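Local coordinates for protein DNA-(apurinic or apyrimidinic site) endonuclease 2 (Xenopus laevis, PDB 6WCD) that acts as a 3'-5' exonuclease and weak AP endonuclease in DNA repair, this chain being its catalytic domain, of the endonuclease/exonuclease/phosphatase family, at residues 243-248 with 281-286. Sequence-based numbering, arbitrary orientation.
Sequences FRYFHP and LVESEF
Two short helices of the endonuclease/exonuclease/phosphatase fold, 242-246 and 279-285, meet here through Y245 and F246 on one side and V282, E283 and F286 on the other. No direct hydrogen bond joins the segments. V282 lays CG1 over one face of the Y245 ring, a CH-pi contact 3.8 Å from CG1 to the ring centroid and 19° off the normal. The Y245 ring reaches across because its CG lies anti to the backbone N (chi1 -174°). The Y245 side chain crosses that of E283 at about a right angle, with OH 3.5 Å from E283 CG. A water donates to E283 O at 2.9 Å from the water oxygen; its link to Y245 OH is too short to be trusted. F246 CZ lies 3.7 Å from F286 CB; the edge of its ring faces F286 O, which is near the ring plane. Within 243-248, Y245 CD1 sits over the centre of the F246 ring, 3.6 Å above its plane. With an alanine in place of Y245, V282 CG1 would probably lose the ring face it rests on, and F246 the neighbour over its centre. F286 begins strand 286-291 and its side chain touches I179 of strand 177-181 and A305 and M307 of strand 303-307. F243 packs on S289 and I291, and H247 NE2 bonds D288 OD1, which ties helix 242-246 to the outermost strand 286-291 of the six-stranded sheet, away from the annotated sites.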
ATOM      1  N   PHE A 243       7.057 -10.525  -5.731  1.00 13.84           N
ATOM      2  CA  PHE A 243       6.412 -11.702  -6.275  1.00 15.90           C
ATOM      3  C   PHE A 243       7.250 -12.312  -7.388  1.00 18.11           C
ATOM      4  O   PHE A 243       7.424 -13.528  -7.448  1.00 16.74           O
ATOM      5  CB  PHE A 243       5.019 -11.387  -6.807  1.00 13.71           C
ATOM      6  CG  PHE A 243       4.305 -12.573  -7.427  1.00 13.74           C
ATOM      7  CD1 PHE A 243       3.883 -13.647  -6.665  1.00 16.04           C
ATOM      8  CD2 PHE A 243       4.054 -12.618  -8.776  1.00 15.50           C
ATOM      9  CE1 PHE A 243       3.314 -14.761  -7.248  1.00 16.89           C
ATOM     10  CE2 PHE A 243       3.468 -13.682  -9.360  1.00 18.70           C
ATOM     11  CZ  PHE A 243       3.084 -14.765  -8.614  1.00 16.62           C
ATOM     12  N   ARG A 244       7.786 -11.477  -8.297  1.00 16.39           N
ATOM     13  CA  ARG A 244       8.533 -12.022  -9.417  1.00 16.27           C
ATOM     14  C   ARG A 244       9.953 -12.408  -9.056  1.00 20.26           C
ATOM     15  O   ARG A 244      10.577 -13.196  -9.771  1.00 20.88           O
ATOM     16  CB  ARG A 244       8.539 -10.999 -10.567  1.00 18.68           C
ATOM     17  CG  ARG A 244       7.210 -10.886 -11.223  1.00 17.19           C
ATOM     18  CD  ARG A 244       6.733 -12.178 -11.877  1.00 22.48           C
ATOM     19  NE  ARG A 244       5.410 -11.976 -12.473  1.00 22.24           N
ATOM     20  CZ  ARG A 244       4.596 -12.960 -12.841  1.00 19.30           C
ATOM     21  NH1 ARG A 244       4.892 -14.221 -12.602  1.00 20.32           N
ATOM     22  NH2 ARG A 244       3.428 -12.655 -13.374  1.00 20.46           N
ATOM     23  N   TYR A 245      10.487 -11.905  -7.948  1.00 19.65           N
ATOM     24  CA  TYR A 245      11.760 -12.392  -7.466  1.00 19.54           C
ATOM     25  C   TYR A 245      11.653 -13.880  -7.155  1.00 19.72           C
ATOM     26  O   TYR A 245      12.574 -14.645  -7.409  1.00 21.94           O
ATOM     27  CB  TYR A 245      12.159 -11.589  -6.218  1.00 19.75           C
ATOM     28  CG  TYR A 245      13.543 -11.898  -5.682  1.00 19.32           C
ATOM     29  CD1 TYR A 245      13.720 -12.794  -4.639  1.00 20.87           C
ATOM     30  CD2 TYR A 245      14.662 -11.258  -6.188  1.00 25.91           C
ATOM     31  CE1 TYR A 245      14.983 -13.074  -4.133  1.00 22.37           C
ATOM     32  CE2 TYR A 245      15.907 -11.530  -5.680  1.00 25.54           C
ATOM     33  CZ  TYR A 245      16.069 -12.439  -4.678  1.00 24.78           C
ATOM     34  OH  TYR A 245      17.324 -12.710  -4.183  1.00 30.20           O
ATOM     35  N   PHE A 246      10.498 -14.297  -6.603  1.00 18.60           N
ATOM     36  CA  PHE A 246      10.346 -15.696  -6.204  1.00 18.32           C
ATOM     37  C   PHE A 246       9.599 -16.538  -7.227  1.00 18.29           C
ATOM     38  O   PHE A 246       9.767 -17.754  -7.230  1.00 21.12           O
ATOM     39  CB  PHE A 246       9.643 -15.746  -4.838  1.00 18.18           C
ATOM     40  CG  PHE A 246      10.479 -15.198  -3.711  1.00 17.07           C
ATOM     41  CD1 PHE A 246      11.516 -15.944  -3.194  1.00 20.58           C
ATOM     42  CD2 PHE A 246      10.248 -13.944  -3.216  1.00 15.92           C
ATOM     43  CE1 PHE A 246      12.289 -15.448  -2.163  1.00 18.37           C
ATOM     44  CE2 PHE A 246      11.023 -13.464  -2.211  1.00 17.64           C
ATOM     45  CZ  PHE A 246      12.031 -14.204  -1.696  1.00 16.80           C
ATOM     46  N   HIS A 247       8.782 -15.915  -8.085  1.00 18.11           N
ATOM     47  CA  HIS A 247       7.932 -16.634  -9.040  1.00 18.84           C
ATOM     48  C   HIS A 247       8.029 -15.986 -10.416  1.00 20.09           C
ATOM     49  O   HIS A 247       7.046 -15.441 -10.940  1.00 18.58           O
ATOM     50  CB  HIS A 247       6.498 -16.634  -8.522  1.00 17.62           C
ATOM     51  CG  HIS A 247       6.421 -17.203  -7.155  1.00 17.38           C
ATOM     52  ND1 HIS A 247       6.623 -18.546  -6.917  1.00 21.87           N
ATOM     53  CD2 HIS A 247       6.281 -16.606  -5.950  1.00 17.93           C
ATOM     54  CE1 HIS A 247       6.583 -18.760  -5.606  1.00 23.79           C
ATOM     55  NE2 HIS A 247       6.370 -17.605  -4.997  1.00 20.12           N
ATOM     56  N   PRO A 248       9.208 -15.983 -11.002  1.00 21.75           N
ATOM     57  CA  PRO A 248       9.425 -15.142 -12.202  1.00 23.22           C
ATOM     58  C   PRO A 248       8.639 -15.582 -13.418  1.00 23.47           C
ATOM     59  O   PRO A 248       8.439 -14.745 -14.319  1.00 29.43           O
ATOM     60  CB  PRO A 248      10.937 -15.276 -12.469  1.00 24.15           C
ATOM     61  CG  PRO A 248      11.353 -16.489 -11.734  1.00 22.86           C
ATOM     62  CD  PRO A 248      10.474 -16.555 -10.504  1.00 20.52           C
ATOM     63  N   LEU A 281      16.725  -5.585   0.869  1.00 16.72           N
ATOM     64  CA  LEU A 281      15.678  -6.171   1.700  1.00 14.77           C
ATOM     65  C   LEU A 281      15.125  -7.435   1.097  1.00 18.15           C
ATOM     66  O   LEU A 281      14.987  -8.451   1.784  1.00 18.39           O
ATOM     67  CB  LEU A 281      14.551  -5.147   1.878  1.00 16.23           C
ATOM     68  CG  LEU A 281      13.390  -5.589   2.773  1.00 15.56           C
ATOM     69  CD1 LEU A 281      13.834  -5.726   4.249  1.00 16.95           C
ATOM     70  CD2 LEU A 281      12.191  -4.616   2.588  1.00 14.91           C
ATOM     71  N   VAL A 282      14.783  -7.409  -0.178  1.00 15.13           N
ATOM     72  CA  VAL A 282      14.208  -8.589  -0.811  1.00 16.52           C
ATOM     73  C   VAL A 282      15.230  -9.733  -0.841  1.00 17.90           C
ATOM     74  O   VAL A 282      14.903 -10.873  -0.528  1.00 22.16           O
ATOM     75  CB  VAL A 282      13.671  -8.237  -2.210  1.00 16.08           C
ATOM     76  CG1 VAL A 282      13.179  -9.478  -2.970  1.00 20.98           C
ATOM     77  CG2 VAL A 282      12.575  -7.241  -2.090  1.00 16.06           C
ATOM     78  N   GLU A 283      16.482  -9.444  -1.226  1.00 18.26           N
ATOM     79  CA  GLU A 283      17.514 -10.475  -1.346  1.00 19.90           C
ATOM     80  C   GLU A 283      17.871 -11.071   0.004  1.00 25.10           C
ATOM     81  O   GLU A 283      18.168 -12.269   0.086  1.00 27.18           O
ATOM     82  CB  GLU A 283      18.766  -9.894  -1.991  1.00 23.01           C
ATOM     83  CG  GLU A 283      18.598  -9.523  -3.445  1.00 28.74           C
ATOM     84  CD  GLU A 283      19.817  -8.775  -4.027  1.00 54.34           C
ATOM     85  OE1 GLU A 283      20.696  -8.349  -3.246  1.00 56.89           O
ATOM     86  OE2 GLU A 283      19.880  -8.602  -5.260  1.00 50.49           O
ATOM     87  N   SER A 284      17.927 -10.256   1.051  1.00 20.16           N
ATOM     88  CA  SER A 284      18.447 -10.757   2.330  1.00 21.39           C
ATOM     89  C   SER A 284      17.371 -11.087   3.357  1.00 21.06           C
ATOM     90  O   SER A 284      17.662 -11.890   4.264  1.00 24.64           O
ATOM     91  CB  SER A 284      19.398  -9.750   2.959  1.00 32.76           C
ATOM     92  OG  SER A 284      20.491  -9.535   2.097  1.00 50.11           O
ATOM     93  N   GLU A 285      16.193 -10.496   3.303  1.00 16.93           N
ATOM     94  CA  GLU A 285      15.215 -10.698   4.351  1.00 16.64           C
ATOM     95  C   GLU A 285      13.933 -11.374   3.905  1.00 21.27           C
ATOM     96  O   GLU A 285      13.191 -11.849   4.761  1.00 22.50           O
ATOM     97  CB  GLU A 285      14.851  -9.375   5.021  1.00 17.29           C
ATOM     98  CG  GLU A 285      16.103  -8.606   5.572  1.00 20.68           C
ATOM     99  CD  GLU A 285      16.846  -9.277   6.712  1.00 29.31           C
ATOM    100  OE1 GLU A 285      16.212 -10.058   7.450  1.00 23.77           O
ATOM    101  OE2 GLU A 285      18.078  -9.022   6.883  1.00 24.97           O
ATOM    102  N   PHE A 286      13.618 -11.397   2.616  1.00 18.31           N
ATOM    103  CA  PHE A 286      12.388 -12.050   2.195  1.00 13.33           C
ATOM    104  C   PHE A 286      12.584 -13.558   2.064  1.00 14.86           C
ATOM    105  O   PHE A 286      13.630 -14.041   1.630  1.00 17.73           O
ATOM    106  CB  PHE A 286      11.878 -11.515   0.840  1.00 13.70           C
ATOM    107  CG  PHE A 286      11.039 -10.269   0.906  1.00 14.66           C
ATOM    108  CD1 PHE A 286      11.415  -9.141   1.582  1.00 15.80           C
ATOM    109  CD2 PHE A 286       9.833 -10.221   0.196  1.00 14.06           C
ATOM    110  CE1 PHE A 286      10.609  -7.985   1.570  1.00 16.19           C
ATOM    111  CE2 PHE A 286       9.037  -9.074   0.193  1.00 16.19           C
ATOM    112  CZ  PHE A 286       9.432  -7.970   0.875  1.00 14.30           C
TER
HETATM  113  O   HOH W   1      17.913 -13.969  -2.212  1.00 46.21           O